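Local coordinates for protein phosphatidylinositol-specific phospholipase C (Listeria monocytogenes, PDB 2PLC) that belongs to the phospholipase C X-domain family of the TIM-barrel clan and is a bacterial single-chain enzyme, at residues T2-M7 with K94-E99; I63-N68 with D113-R118; K196-T201 with F213-S218. One frame throughout, in Å; residues are numbered along the deposited sequence.

Contact 1: residues T2-M7 with K94-E99; sequences TTKQWM and KKNPKE
Glu-99 and Asn-96 each take a hydrogen bond from the 2-7 segment. The backbone N of Met-7 gives one to OE1 of Glu-99 at 3.0 Å, on the syn lone pair of that oxygen. OE1 also forms a salt bridge with Arg-59, and OE2 accepts from the backbone N of Ser-8. The carboxylate thus accepts from two successive backbone N-H groups, Met-7 and Ser-8. The second bond runs from NE2 of Gln-5 to OD1 of Asn-96, 2.9 Å long with an N-H...O angle of 146°. It lies in the carbonyl plane of Asn-96, on a lone pair, while the two amide planes stand 87° apart. Gln-5 is extended beyond CG (chi2 -173°), which carries NE2 across to Asn-96.

Other side-chain atoms pack around these bonds. CB of Met-7 packs at 3.2 Å from OE1 of Glu-99. CG of Lys-4 lies 3.6 Å from OD1 of Asn-96, the two side chains crossing at about a right angle. OE1 of Glu-99 also sits over one face of the Trp-6 ring.

The 94-99 segment leaves helix 82-95 at Asn-96 and makes a type I beta turn from Asn-96 to Glu-99. The chemistry is mainly polar. A buried carboxylate, gripped by backbone N-H groups and an arginine, ties the N-terminal loop to this turn. These donors would be expected to favour its charged form.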
# COMPACT_ATOMS: atom_id res chain seq x y z
N THR A 2 8.67 6.33 -17.65
CA THR A 2 7.27 6.59 -17.35
C THR A 2 6.86 5.99 -16.01
O THR A 2 7.29 4.89 -15.65
CB THR A 2 6.34 6.02 -18.43
OG1 THR A 2 6.62 4.63 -18.62
CG2 THR A 2 6.51 6.77 -19.74
N THR A 3 6.02 6.72 -15.29
CA THR A 3 5.51 6.27 -14.00
C THR A 3 4.64 5.03 -14.17
O THR A 3 4.44 4.26 -13.23
CB THR A 3 4.67 7.37 -13.32
OG1 THR A 3 3.62 7.78 -14.20
CG2 THR A 3 5.53 8.57 -12.98
N LYS A 4 4.15 4.83 -15.39
CA LYS A 4 3.30 3.69 -15.70
C LYS A 4 4.06 2.36 -15.68
O LYS A 4 3.47 1.30 -15.42
CB LYS A 4 2.62 3.90 -17.05
CG LYS A 4 1.54 2.90 -17.38
CD LYS A 4 0.74 3.34 -18.60
CE LYS A 4 1.61 3.42 -19.85
NZ LYS A 4 0.85 3.95 -21.01
N GLN A 5 5.37 2.41 -15.93
CA GLN A 5 6.20 1.21 -15.94
C GLN A 5 7.58 1.46 -15.32
O GLN A 5 8.58 0.97 -15.83
CB GLN A 5 6.39 0.71 -17.37
CG GLN A 5 5.09 0.38 -18.09
CD GLN A 5 5.32 -0.28 -19.44
OE1 GLN A 5 6.33 -0.05 -20.10
NE2 GLN A 5 4.37 -1.13 -19.85
N TRP A 6 7.62 2.19 -14.21
CA TRP A 6 8.89 2.50 -13.56
C TRP A 6 9.64 1.31 -12.97
O TRP A 6 10.87 1.28 -13.03
CB TRP A 6 8.72 3.60 -12.50
CG TRP A 6 7.92 3.23 -11.27
CD1 TRP A 6 6.56 3.30 -11.11
CD2 TRP A 6 8.44 2.82 -9.99
NE1 TRP A 6 6.21 2.99 -9.82
CE2 TRP A 6 7.34 2.69 -9.11
CE3 TRP A 6 9.73 2.57 -9.51
CZ2 TRP A 6 7.50 2.31 -7.77
CZ3 TRP A 6 9.89 2.19 -8.18
CH2 TRP A 6 8.77 2.06 -7.33
N MET A 7 8.92 0.33 -12.43
CA MET A 7 9.57 -0.84 -11.83
C MET A 7 10.22 -1.78 -12.85
O MET A 7 11.14 -2.52 -12.52
CB MET A 7 8.59 -1.64 -10.96
CG MET A 7 8.04 -0.86 -9.78
SD MET A 7 7.02 -1.87 -8.73
CE MET A 7 7.95 -1.87 -7.24
N LYS A 94 -1.55 -6.80 -16.44
CA LYS A 94 -1.59 -7.51 -17.72
C LYS A 94 -1.00 -6.60 -18.79
O LYS A 94 -0.26 -7.05 -19.67
CB LYS A 94 -3.03 -7.87 -18.06
CG LYS A 94 -3.20 -8.69 -19.33
CD LYS A 94 -4.67 -8.94 -19.67
CE LYS A 94 -5.36 -9.81 -18.61
NZ LYS A 94 -6.77 -10.15 -18.99
N LYS A 95 -1.30 -5.31 -18.68
CA LYS A 95 -0.84 -4.30 -19.63
C LYS A 95 0.63 -3.92 -19.38
O LYS A 95 1.38 -3.65 -20.32
CB LYS A 95 -1.73 -3.06 -19.51
CG LYS A 95 -1.90 -2.26 -20.79
CD LYS A 95 -1.88 -0.76 -20.49
CE LYS A 95 -2.81 -0.40 -19.35
NZ LYS A 95 -2.22 0.68 -18.50
N ASN A 96 1.02 -3.90 -18.11
CA ASN A 96 2.39 -3.57 -17.70
C ASN A 96 2.86 -4.73 -16.82
O ASN A 96 2.93 -4.61 -15.60
CB ASN A 96 2.39 -2.27 -16.89
CG ASN A 96 1.52 -1.21 -17.53
OD1 ASN A 96 1.95 -0.49 -18.44
ND2 ASN A 96 0.27 -1.11 -17.07
N PRO A 97 3.23 -5.86 -17.46
CA PRO A 97 3.69 -7.11 -16.85
C PRO A 97 4.97 -7.16 -16.01
O PRO A 97 5.27 -8.20 -15.43
CB PRO A 97 3.76 -8.05 -18.04
CG PRO A 97 4.20 -7.15 -19.13
CD PRO A 97 3.32 -5.95 -18.93
N LYS A 98 5.73 -6.07 -15.95
CA LYS A 98 6.96 -6.09 -15.15
C LYS A 98 6.80 -5.39 -13.80
O LYS A 98 7.69 -5.46 -12.96
CB LYS A 98 8.13 -5.47 -15.93
CG LYS A 98 8.63 -6.32 -17.10
CD LYS A 98 9.22 -7.64 -16.63
CE LYS A 98 9.72 -8.47 -17.80
NZ LYS A 98 10.29 -9.77 -17.34
N GLU A 99 5.65 -4.74 -13.60
CA GLU A 99 5.37 -4.04 -12.36
C GLU A 99 4.87 -5.01 -11.30
O GLU A 99 4.46 -6.12 -11.61
CB GLU A 99 4.30 -2.97 -12.59
CG GLU A 99 4.60 -1.98 -13.69
CD GLU A 99 5.91 -1.26 -13.49
OE1 GLU A 99 6.03 -0.49 -12.51
OE2 GLU A 99 6.82 -1.44 -14.31

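Contact 2: residues I63-N68 with D113-R118; sequences IRAKDN and DSFDYR
Asp-67 meets Ser-114, Phe-115 and Arg-118 at the start of helix 114-125. OG of Ser-114 gives a weak hydrogen bond to OD2 of Asp-67 at 3.3 Å. Both side chains hold their first torsion near +60° (chi1 62° for Asp-67 and 58° for Ser-114), and this brings the carboxylate and the hydroxyl together. On Arg-118, the guanidinium turns one face to the backbone O of Asp-67. NH1 comes within 2.9 Å of that O, but the angle is too poor for a hydrogen bond. Bends at chi2 and chi3 fold the guanidinium back over this O, and CG lies 3.7 Å from it.

Phe-115 supplies the apolar part. Its CE1 lies 4.1 Å from CB of Ala-65 and 3.7 Å from the O of Ala-65. The backbone N of Asp-67 and the C of Lys-66 approach the edge of the ring, near its plane. With CG anti to N (chi1 177°), the ring extends to Ala-65 and Lys-66.

Further out, Lys-66 is held by the O of Gly-74 and by a cation-pi contact with Tyr-72. Ala-65 pairs with Lys-106 and Glu-108 through the backbone and packs on Ile-71 of strand 70-73. Phe-115 also packs on Leu-105 and Asp-107 of strand 101-107. The start of helix 114-125 thus rests on strand 101-107 and on residues 65-67, at and beyond the last part of strand 60-65.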
# COMPACT_ATOMS: atom_id res chain seq x y z
N ILE A 63 -6.58 -1.60 0.72
CA ILE A 63 -7.97 -1.96 0.46
C ILE A 63 -8.69 -2.49 1.69
O ILE A 63 -8.25 -3.46 2.31
CB ILE A 63 -8.05 -3.01 -0.67
CG1 ILE A 63 -7.24 -2.53 -1.89
CG2 ILE A 63 -9.50 -3.27 -1.07
CD1 ILE A 63 -7.75 -1.27 -2.53
N ARG A 64 -9.81 -1.86 2.03
CA ARG A 64 -10.60 -2.27 3.20
C ARG A 64 -11.93 -2.84 2.70
O ARG A 64 -12.65 -2.18 1.95
CB ARG A 64 -10.89 -1.06 4.09
CG ARG A 64 -9.76 -0.03 4.18
CD ARG A 64 -8.64 -0.50 5.07
NE ARG A 64 -7.63 0.55 5.25
CZ ARG A 64 -7.62 1.44 6.24
NH1 ARG A 64 -8.59 1.42 7.16
NH2 ARG A 64 -6.64 2.32 6.35
N ALA A 65 -12.27 -4.05 3.15
CA ALA A 65 -13.50 -4.71 2.72
C ALA A 65 -14.24 -5.44 3.84
O ALA A 65 -13.69 -5.65 4.93
CB ALA A 65 -13.20 -5.69 1.59
N LYS A 66 -15.49 -5.81 3.58
CA LYS A 66 -16.32 -6.55 4.52
C LYS A 66 -16.71 -7.89 3.88
O LYS A 66 -16.57 -8.05 2.67
CB LYS A 66 -17.56 -5.75 4.92
CG LYS A 66 -17.23 -4.58 5.83
CD LYS A 66 -18.48 -3.94 6.40
CE LYS A 66 -18.11 -2.82 7.35
NZ LYS A 66 -19.32 -2.07 7.80
N ASP A 67 -17.20 -8.84 4.68
CA ASP A 67 -17.55 -10.17 4.15
C ASP A 67 -18.59 -10.24 3.03
O ASP A 67 -18.81 -11.30 2.44
CB ASP A 67 -17.84 -11.19 5.28
CG ASP A 67 -19.03 -10.82 6.15
OD1 ASP A 67 -19.76 -9.85 5.83
OD2 ASP A 67 -19.23 -11.51 7.17
N ASN A 68 -19.23 -9.11 2.73
CA ASN A 68 -20.20 -9.05 1.63
C ASN A 68 -19.39 -8.78 0.36
O ASN A 68 -19.95 -8.63 -0.73
CB ASN A 68 -21.24 -7.94 1.86
CG ASN A 68 -20.61 -6.56 2.03
OD1 ASN A 68 -19.43 -6.43 2.36
ND2 ASN A 68 -21.41 -5.52 1.82
N ASP A 113 -14.10 -15.07 11.26
CA ASP A 113 -13.18 -15.82 10.42
C ASP A 113 -13.91 -16.13 9.11
O ASP A 113 -13.41 -16.88 8.27
CB ASP A 113 -12.77 -17.14 11.10
CG ASP A 113 -11.82 -16.92 12.27
OD1 ASP A 113 -11.39 -15.77 12.51
OD2 ASP A 113 -11.49 -17.92 12.95
N SER A 114 -15.10 -15.55 8.95
CA SER A 114 -15.91 -15.72 7.76
C SER A 114 -15.33 -14.95 6.57
O SER A 114 -15.45 -15.37 5.42
CB SER A 114 -17.36 -15.28 8.02
OG SER A 114 -17.43 -13.93 8.45
N PHE A 115 -14.67 -13.83 6.87
CA PHE A 115 -14.04 -12.99 5.85
C PHE A 115 -12.98 -13.79 5.11
O PHE A 115 -12.88 -13.74 3.88
CB PHE A 115 -13.39 -11.76 6.51
CG PHE A 115 -12.65 -10.86 5.55
CD1 PHE A 115 -13.33 -9.86 4.85
CD2 PHE A 115 -11.28 -11.02 5.33
CE1 PHE A 115 -12.65 -9.04 3.94
CE2 PHE A 115 -10.60 -10.20 4.43
CZ PHE A 115 -11.29 -9.21 3.73
N ASP A 116 -12.20 -14.55 5.87
CA ASP A 116 -11.13 -15.38 5.33
C ASP A 116 -11.67 -16.38 4.29
O ASP A 116 -11.08 -16.53 3.22
CB ASP A 116 -10.43 -16.13 6.47
CG ASP A 116 -9.08 -16.69 6.07
OD1 ASP A 116 -8.15 -15.88 5.87
OD2 ASP A 116 -8.95 -17.93 5.97
N TYR A 117 -12.79 -17.01 4.60
CA TYR A 117 -13.40 -17.99 3.70
C TYR A 117 -14.10 -17.36 2.51
O TYR A 117 -14.10 -17.92 1.41
CB TYR A 117 -14.38 -18.89 4.47
CG TYR A 117 -13.72 -19.71 5.56
CD1 TYR A 117 -12.61 -20.51 5.28
CD2 TYR A 117 -14.18 -19.66 6.88
CE1 TYR A 117 -11.98 -21.24 6.28
CE2 TYR A 117 -13.56 -20.38 7.89
CZ TYR A 117 -12.45 -21.17 7.59
OH TYR A 117 -11.82 -21.88 8.58
N ARG A 118 -14.69 -16.19 2.73
CA ARG A 118 -15.41 -15.47 1.68
C ARG A 118 -14.53 -14.96 0.55
O ARG A 118 -14.91 -15.06 -0.61
CB ARG A 118 -16.20 -14.30 2.28
CG ARG A 118 -17.48 -14.71 3.00
CD ARG A 118 -18.45 -15.43 2.06
NE ARG A 118 -18.74 -14.66 0.85
CZ ARG A 118 -19.72 -13.77 0.72
NH1 ARG A 118 -20.54 -13.52 1.74
NH2 ARG A 118 -19.88 -13.12 -0.42

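Contact 3: residues K196-T201 with F213-S218; sequences KEIVQT and FLNHIS
This contact belongs to the beta-alpha-beta unit of strand 180-183, helix 191-207 and strand 212-216. The axes of segments 196-201 and 213-216 run nearly antiparallel, at 159°, and approach to 8.5 Å. Asn-215 makes the polar link. Its ND2 donates to the backbone O of Ile-198 at 3.0 Å, with an N-H...O angle of 167°. The acceptor lies in the amide plane of Asn-215, although the donor is tilted from the carbonyl plane of Ile-198. With CG anti to N (chi1 -159°), the amide of Asn-215 extends from the strand to the helix backbone.

Thr-201 slides past Asn-215 in the opposite direction, with CB 3.7 Å from ND2. Its OG1 turns back to the O of Glu-197 at 2.7 Å. That O also accepts from the N of Thr-201. The methyl CG2 is turned to the strand, 3.9 Å from CD2 of Phe-213. Ile-198 and Ile-217 cross at about a right angle. CG2 of Ile-198 and CD1 of Ile-217 are tightly packed at 3.5 Å.

Strand 212-216 lies between strands 180-183 and 253-257 in a parallel sheet. Gln-183 touches Ile-198 and Thr-201, while Val-237 of helix 226-246 touches both isoleucines.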
# COMPACT_ATOMS: atom_id res chain seq x y z
N LYS A 196 8.59 14.05 12.50
CA LYS A 196 9.74 13.42 13.14
C LYS A 196 9.67 11.90 12.98
O LYS A 196 10.65 11.27 12.58
CB LYS A 196 9.82 13.81 14.62
CG LYS A 196 10.71 15.04 14.88
CD LYS A 196 10.50 15.65 16.26
CE LYS A 196 10.72 14.65 17.40
NZ LYS A 196 12.13 14.18 17.55
N GLU A 197 8.49 11.33 13.25
CA GLU A 197 8.27 9.89 13.14
C GLU A 197 8.45 9.40 11.71
O GLU A 197 8.92 8.29 11.48
CB GLU A 197 6.88 9.53 13.65
CG GLU A 197 6.68 9.85 15.11
CD GLU A 197 5.26 9.63 15.56
OE1 GLU A 197 4.33 10.00 14.81
OE2 GLU A 197 5.06 9.09 16.67
N ILE A 198 8.05 10.23 10.75
CA ILE A 198 8.19 9.86 9.34
C ILE A 198 9.68 9.85 8.99
O ILE A 198 10.19 8.84 8.51
CB ILE A 198 7.42 10.84 8.41
CG1 ILE A 198 5.91 10.68 8.63
CG2 ILE A 198 7.76 10.58 6.95
CD1 ILE A 198 5.07 11.74 7.94
N VAL A 199 10.38 10.93 9.32
CA VAL A 199 11.82 11.06 9.06
C VAL A 199 12.64 9.95 9.73
O VAL A 199 13.52 9.35 9.10
CB VAL A 199 12.34 12.45 9.51
CG1 VAL A 199 13.85 12.50 9.46
CG2 VAL A 199 11.78 13.53 8.60
N GLN A 200 12.35 9.67 11.00
CA GLN A 200 13.06 8.63 11.73
C GLN A 200 12.88 7.25 11.10
O GLN A 200 13.84 6.49 10.98
CB GLN A 200 12.60 8.61 13.19
CG GLN A 200 13.07 9.81 13.99
CD GLN A 200 12.53 9.83 15.40
OE1 GLN A 200 11.93 8.85 15.86
NE2 GLN A 200 12.71 10.95 16.10
N THR A 201 11.65 6.95 10.68
CA THR A 201 11.34 5.66 10.06
C THR A 201 11.98 5.51 8.69
O THR A 201 12.38 4.42 8.31
CB THR A 201 9.82 5.47 9.97
OG1 THR A 201 9.25 5.62 11.27
CG2 THR A 201 9.47 4.08 9.44
N PHE A 213 9.34 -1.61 5.37
CA PHE A 213 8.92 -0.47 6.18
C PHE A 213 7.69 0.21 5.59
O PHE A 213 7.71 0.67 4.45
CB PHE A 213 10.05 0.55 6.29
CG PHE A 213 11.14 0.16 7.25
CD1 PHE A 213 12.06 -0.83 6.92
CD2 PHE A 213 11.26 0.80 8.48
CE1 PHE A 213 13.08 -1.18 7.81
CE2 PHE A 213 12.27 0.46 9.37
CZ PHE A 213 13.19 -0.53 9.03
N LEU A 214 6.60 0.20 6.36
CA LEU A 214 5.35 0.84 5.95
C LEU A 214 5.31 2.16 6.72
O LEU A 214 4.97 2.20 7.89
CB LEU A 214 4.14 -0.04 6.30
CG LEU A 214 3.85 -1.33 5.52
CD1 LEU A 214 3.53 -1.01 4.09
CD2 LEU A 214 5.00 -2.32 5.59
N ASN A 215 5.70 3.23 6.04
CA ASN A 215 5.76 4.56 6.64
C ASN A 215 4.54 5.44 6.30
O ASN A 215 4.48 6.04 5.23
CB ASN A 215 7.06 5.23 6.14
CG ASN A 215 7.53 6.36 7.03
OD1 ASN A 215 6.86 6.76 7.99
ND2 ASN A 215 8.71 6.87 6.73
N HIS A 216 3.58 5.52 7.21
CA HIS A 216 2.38 6.32 7.00
C HIS A 216 2.56 7.82 7.17
O HIS A 216 2.90 8.30 8.25
CB HIS A 216 1.25 5.86 7.91
CG HIS A 216 0.65 4.55 7.52
ND1 HIS A 216 1.15 3.34 7.97
CD2 HIS A 216 -0.38 4.24 6.70
CE1 HIS A 216 0.46 2.36 7.44
NE2 HIS A 216 -0.48 2.87 6.66
N ILE A 217 2.33 8.56 6.09
CA ILE A 217 2.41 10.02 6.12
C ILE A 217 1.03 10.52 6.60
O ILE A 217 0.90 11.60 7.19
CB ILE A 217 2.67 10.59 4.70
CG1 ILE A 217 3.85 9.87 4.03
CG2 ILE A 217 2.90 12.09 4.76
CD1 ILE A 217 5.16 10.09 4.69
N SER A 218 -0.00 9.70 6.37
CA SER A 218 -1.39 10.01 6.73
C SER A 218 -1.72 10.09 8.23
O SER A 218 -1.08 9.45 9.06
CB SER A 218 -2.31 8.99 6.06
OG SER A 218 -1.87 7.66 6.32

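In the fold
Contact 3 is the buried one. Contacts 1 and 2 are partly buried and lie farther from the centre of the chain. Contacts 2 and 3 sit on opposite sides of that centre, although their nearest atoms are only about 6 Å apart. Contacts 1 and 2 alternate along the chain. The turn of contact 1 leads into strand 101-107, which pairs with strand 60-65 of contact 2. Contact 3 joins a helix to a strand of the parallel sheet 20-24, 253-257, 212-216, 180-183. In contact 1 a carboxylate binds backbone N-H groups, contact 2 has one weak polar bond beside an aromatic ring, and contact 3 sets one straight amide bond among mostly apolar side chains.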